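Afp2 (Serratia entomophila, PDB 6RBN) probably forms part of the contractile sheath that surrounds the inner tube of the anti-feeding prophage, a phage-tail-like injection system. Local coordinates at residues A258-L270 with R282-L294. Sequence-based numbering, arbitrary orientation.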
loop_
_atom_site.group_PDB
_atom_site.type_symbol
_atom_site.label_atom_id
_atom_site.label_comp_id
_atom_site.label_asym_id
_atom_site.label_seq_id
_atom_site.Cartn_x
_atom_site.Cartn_y
_atom_site.Cartn_z
ATOM N N ALA C 258 55.346 15.324 -55.730
ATOM C CA ALA C 258 53.896 15.273 -55.875
ATOM C C ALA C 258 53.223 14.937 -54.553
ATOM O O ALA C 258 52.124 15.422 -54.270
ATOM C CB ALA C 258 53.515 14.255 -56.947
ATOM N N VAL C 259 53.865 14.104 -53.735
ATOM C CA VAL C 259 53.307 13.741 -52.436
ATOM C C VAL C 259 53.420 14.909 -51.463
ATOM O O VAL C 259 52.477 15.214 -50.725
ATOM C CB VAL C 259 54.008 12.477 -51.903
ATOM C CG1 VAL C 259 53.586 12.168 -50.498
ATOM C CG2 VAL C 259 53.679 11.305 -52.772
ATOM N N GLU C 260 54.565 15.594 -51.472
ATOM C CA GLU C 260 54.800 16.692 -50.540
ATOM C C GLU C 260 53.921 17.894 -50.846
ATOM O O GLU C 260 53.535 18.628 -49.933
ATOM C CB GLU C 260 56.277 17.073 -50.560
ATOM C CG GLU C 260 57.131 16.055 -49.844
ATOM C CD GLU C 260 58.611 16.199 -50.067
ATOM O OE1 GLU C 260 59.023 17.004 -50.920
ATOM O OE2 GLU C 260 59.371 15.479 -49.398
ATOM N N ARG C 261 53.579 18.104 -52.115
ATOM C CA ARG C 261 52.695 19.216 -52.444
ATOM C C ARG C 261 51.238 18.870 -52.173
ATOM O O ARG C 261 50.480 19.714 -51.689
ATOM C CB ARG C 261 52.885 19.639 -53.899
ATOM C CG ARG C 261 54.202 20.338 -54.172
ATOM C CD ARG C 261 54.382 20.607 -55.654
ATOM N NE ARG C 261 53.431 21.593 -56.152
ATOM C CZ ARG C 261 53.661 22.900 -56.181
ATOM N NH1 ARG C 261 54.818 23.381 -55.750
ATOM N NH2 ARG C 261 52.737 23.726 -56.648
ATOM N N ASP C 262 50.824 17.636 -52.465
ATOM C CA ASP C 262 49.421 17.279 -52.284
ATOM C C ASP C 262 49.056 17.041 -50.828
ATOM O O ASP C 262 47.880 17.169 -50.473
ATOM C CB ASP C 262 49.073 16.043 -53.105
ATOM C CG ASP C 262 49.048 16.320 -54.590
ATOM O OD1 ASP C 262 48.747 17.469 -54.973
ATOM O OD2 ASP C 262 49.325 15.391 -55.374
ATOM N N ILE C 263 50.019 16.685 -49.979
ATOM C CA ILE C 263 49.727 16.589 -48.554
ATOM C C ILE C 263 49.615 17.977 -47.939
ATOM O O ILE C 263 48.703 18.246 -47.148
ATOM C CB ILE C 263 50.772 15.707 -47.843
ATOM C CG1 ILE C 263 50.551 14.242 -48.208
ATOM C CG2 ILE C 263 50.726 15.866 -46.341
ATOM C CD1 ILE C 263 51.566 13.313 -47.620
ATOM N N GLN C 264 50.502 18.900 -48.323
ATOM C CA GLN C 264 50.404 20.241 -47.759
ATOM C C GLN C 264 49.250 21.037 -48.349
ATOM O O GLN C 264 48.819 22.008 -47.731
ATOM C CB GLN C 264 51.705 21.023 -47.936
ATOM C CG GLN C 264 52.002 21.485 -49.337
ATOM C CD GLN C 264 53.267 22.309 -49.409
ATOM O OE1 GLN C 264 53.903 22.575 -48.393
ATOM N NE2 GLN C 264 53.629 22.733 -50.611
ATOM N N LYS C 265 48.731 20.653 -49.516
ATOM C CA LYS C 265 47.484 21.249 -49.976
ATOM C C LYS C 265 46.301 20.767 -49.150
ATOM O O LYS C 265 45.316 21.495 -48.993
ATOM C CB LYS C 265 47.252 20.941 -51.454
ATOM C CG LYS C 265 48.075 21.789 -52.409
ATOM C CD LYS C 265 47.969 21.303 -53.849
ATOM C CE LYS C 265 46.849 21.990 -54.619
ATOM N NZ LYS C 265 45.487 21.529 -54.232
ATOM N N SER C 266 46.383 19.553 -48.613
ATOM C CA SER C 266 45.298 19.020 -47.803
ATOM C C SER C 266 45.397 19.465 -46.354
ATOM O O SER C 266 44.372 19.576 -45.675
ATOM C CB SER C 266 45.287 17.496 -47.877
ATOM O OG SER C 266 44.267 16.959 -47.058
ATOM N N LEU C 267 46.604 19.720 -45.860
ATOM C CA LEU C 267 46.793 20.120 -44.475
ATOM C C LEU C 267 46.797 21.628 -44.278
ATOM O O LEU C 267 46.903 22.078 -43.136
ATOM C CB LEU C 267 48.089 19.532 -43.915
ATOM C CG LEU C 267 48.151 18.011 -43.789
ATOM C CD1 LEU C 267 49.485 17.585 -43.213
ATOM C CD2 LEU C 267 47.008 17.493 -42.950
ATOM N N ASN C 268 46.690 22.422 -45.345
ATOM C CA ASN C 268 46.508 23.858 -45.162
ATOM C C ASN C 268 45.117 24.202 -44.662
ATOM O O ASN C 268 44.923 25.288 -44.111
ATOM C CB ASN C 268 46.782 24.625 -46.453
ATOM C CG ASN C 268 48.257 24.819 -46.719
ATOM O OD1 ASN C 268 49.035 25.094 -45.809
ATOM N ND2 ASN C 268 48.649 24.682 -47.976
ATOM N N LYS C 269 44.148 23.311 -44.841
ATOM C CA LYS C 269 42.826 23.523 -44.275
ATOM C C LYS C 269 42.741 23.125 -42.809
ATOM O O LYS C 269 41.694 23.333 -42.190
ATOM C CB LYS C 269 41.784 22.761 -45.091
ATOM C CG LYS C 269 41.642 23.279 -46.508
ATOM C CD LYS C 269 40.518 22.584 -47.247
ATOM C CE LYS C 269 40.892 21.164 -47.607
ATOM N NZ LYS C 269 41.986 21.141 -48.611
ATOM N N LEU C 270 43.807 22.565 -42.243
ATOM C CA LEU C 270 43.871 22.246 -40.825
ATOM C C LEU C 270 44.832 23.153 -40.071
ATOM O O LEU C 270 45.154 22.876 -38.912
ATOM C CB LEU C 270 44.269 20.784 -40.627
ATOM C CG LEU C 270 43.230 19.776 -41.110
ATOM C CD1 LEU C 270 43.752 18.365 -40.971
ATOM C CD2 LEU C 270 41.944 19.954 -40.337
ATOM N N ARG C 282 43.211 13.887 -36.574
ATOM C CA ARG C 282 42.560 14.273 -37.817
ATOM C C ARG C 282 43.587 14.611 -38.888
ATOM O O ARG C 282 43.285 14.534 -40.083
ATOM C CB ARG C 282 41.604 15.435 -37.547
ATOM C CG ARG C 282 40.645 15.741 -38.675
ATOM C CD ARG C 282 39.621 16.776 -38.281
ATOM N NE ARG C 282 40.216 18.078 -38.034
ATOM C CZ ARG C 282 39.541 19.121 -37.571
ATOM N NH1 ARG C 282 38.247 19.016 -37.315
ATOM N NH2 ARG C 282 40.161 20.273 -37.371
ATOM N N VAL C 283 44.810 14.943 -38.488
ATOM C CA VAL C 283 45.880 15.150 -39.456
ATOM C C VAL C 283 46.383 13.819 -39.997
ATOM O O VAL C 283 46.472 13.628 -41.214
ATOM C CB VAL C 283 47.018 15.977 -38.832
ATOM C CG1 VAL C 283 48.223 15.976 -39.731
ATOM C CG2 VAL C 283 46.564 17.399 -38.628
ATOM N N LYS C 284 46.698 12.869 -39.115
ATOM C CA LYS C 284 47.311 11.628 -39.572
ATOM C C LYS C 284 46.325 10.689 -40.251
ATOM O O LYS C 284 46.759 9.708 -40.857
ATOM C CB LYS C 284 47.980 10.882 -38.421
ATOM C CG LYS C 284 47.031 10.168 -37.498
ATOM C CD LYS C 284 47.800 9.440 -36.417
ATOM C CE LYS C 284 48.595 8.290 -36.997
ATOM N NZ LYS C 284 47.715 7.236 -37.550
ATOM N N ALA C 285 45.027 10.951 -40.161
ATOM C CA ALA C 285 44.061 10.195 -40.938
ATOM C C ALA C 285 43.743 10.851 -42.267
ATOM O O ALA C 285 43.236 10.177 -43.170
ATOM C CB ALA C 285 42.776 10.005 -40.145
ATOM N N ALA C 286 44.024 12.145 -42.405
ATOM C CA ALA C 286 43.971 12.795 -43.703
ATOM C C ALA C 286 45.158 12.422 -44.572
ATOM O O ALA C 286 45.081 12.560 -45.795
ATOM C CB ALA C 286 43.915 14.311 -43.534
ATOM N N VAL C 287 46.246 11.957 -43.970
ATOM C CA VAL C 287 47.407 11.511 -44.728
ATOM C C VAL C 287 47.299 10.032 -45.072
ATOM O O VAL C 287 47.626 9.625 -46.189
ATOM C CB VAL C 287 48.692 11.820 -43.938
ATOM C CG1 VAL C 287 49.905 11.394 -44.715
ATOM C CG2 VAL C 287 48.773 13.292 -43.617
ATOM N N ASP C 288 46.821 9.212 -44.127
ATOM C CA ASP C 288 46.609 7.792 -44.398
ATOM C C ASP C 288 45.527 7.563 -45.442
ATOM O O ASP C 288 45.575 6.566 -46.165
ATOM C CB ASP C 288 46.238 7.048 -43.118
ATOM C CG ASP C 288 47.413 6.841 -42.203
ATOM O OD1 ASP C 288 48.549 6.753 -42.709
ATOM O OD2 ASP C 288 47.203 6.742 -40.978
ATOM N N SER C 289 44.542 8.457 -45.533
ATOM C CA SER C 289 43.554 8.335 -46.597
ATOM C C SER C 289 44.147 8.714 -47.944
ATOM O O SER C 289 43.766 8.140 -48.968
ATOM C CB SER C 289 42.335 9.204 -46.299
ATOM O OG SER C 289 42.657 10.577 -46.399
ATOM N N TYR C 290 45.076 9.671 -47.963
ATOM C CA TYR C 290 45.739 10.034 -49.210
ATOM C C TYR C 290 46.714 8.952 -49.647
ATOM O O TYR C 290 46.743 8.569 -50.822
ATOM C CB TYR C 290 46.459 11.373 -49.060
ATOM C CG TYR C 290 47.219 11.773 -50.303
ATOM C CD1 TYR C 290 46.551 12.228 -51.428
ATOM C CD2 TYR C 290 48.603 11.687 -50.353
ATOM C CE1 TYR C 290 47.237 12.586 -52.567
ATOM C CE2 TYR C 290 49.297 12.040 -51.490
ATOM C CZ TYR C 290 48.609 12.490 -52.591
ATOM O OH TYR C 290 49.293 12.844 -53.727
ATOM N N LEU C 291 47.527 8.453 -48.721
ATOM C CA LEU C 291 48.549 7.480 -49.080
ATOM C C LEU C 291 47.987 6.094 -49.356
ATOM O O LEU C 291 48.671 5.290 -49.991
ATOM C CB LEU C 291 49.606 7.391 -47.984
ATOM C CG LEU C 291 50.489 8.623 -47.809
ATOM C CD1 LEU C 291 51.408 8.450 -46.623
ATOM C CD2 LEU C 291 51.289 8.872 -49.064
ATOM N N HIS C 292 46.769 5.791 -48.902
ATOM C CA HIS C 292 46.185 4.498 -49.239
ATOM C C HIS C 292 45.657 4.489 -50.663
ATOM O O HIS C 292 45.802 3.490 -51.374
ATOM C CB HIS C 292 45.054 4.140 -48.280
ATOM C CG HIS C 292 44.554 2.740 -48.439
ATOM N ND1 HIS C 292 45.169 1.660 -47.845
ATOM C CD2 HIS C 292 43.529 2.236 -49.163
ATOM C CE1 HIS C 292 44.522 0.556 -48.169
ATOM N NE2 HIS C 292 43.523 0.877 -48.969
ATOM N N SER C 293 45.031 5.587 -51.090
ATOM C CA SER C 293 44.552 5.684 -52.462
ATOM C C SER C 293 45.705 5.812 -53.440
ATOM O O SER C 293 45.577 5.429 -54.605
ATOM C CB SER C 293 43.611 6.873 -52.605
ATOM O OG SER C 293 44.326 8.087 -52.478
ATOM N N LEU C 294 46.829 6.359 -52.986
ATOM C CA LEU C 294 48.028 6.417 -53.806
ATOM C C LEU C 294 48.721 5.065 -53.885
ATOM O O LEU C 294 49.315 4.736 -54.915
ATOM C CB LEU C 294 48.977 7.468 -53.238
ATOM C CG LEU C 294 50.222 7.821 -54.030
ATOM C CD1 LEU C 294 49.834 8.504 -55.319
ATOM C CD2 LEU C 294 51.100 8.703 -53.198
#
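The ring of Tyr-290 meets helix 250-267 at three places. Val-259 CG1 sits at the ring edge, near its plane, 4.4 Å from Tyr-290 CE2. Ile-263 CG1 comes in at an oblique angle, 3.9 Å from Tyr-290 CD2. Asp-262 also approaches obliquely, with CB 3.6 Å from Tyr-290 CZ. The Asp-262 carboxylate is turned 71° from the ring plane, and its OD2 lies 3.0 Å from Tyr-290 OH. Tyr-290 CG is anti to the backbone N (chi1 177°), which carries the ring across to the other helix. The second flat group is the Arg-282 guanidinium. Leu-270 CD2 lies against it obliquely, nearest to NE, while NH2 makes a salt bridge with Glu-273 in the connection between the helices.

The two segments belong to a helical hairpin, 250-267 and 277-295, in the sheath C-terminal domain. They run roughly antiparallel, at 139°, with axes 10.4 Å apart at closest approach. Val-283 and Val-287 touch the first helix and also pack on strand 328-335, so helix 277-295 rests on the small antiparallel sheet of strands 309-312 and 328-335.

Between the flat groups the contact is aliphatic. Ile-263 CD1 touches Val-287 CG1 at 3.9 Å, the two side chains crossing nearly at right angles. Leu-267 CD2 meets Val-283 CG1 in the same manner. Leu-270 and Val-283 instead slide past each other in opposite directions, with Leu-270 CD1 3.8 Å from Val-283 CG2. Beyond the tyrosine, Val-259 CG2 reaches Leu-294 CD2 at 3.7 Å. Val-259 and Ile-263 also pack on Phe-445 of a neighbouring Afp3 chain.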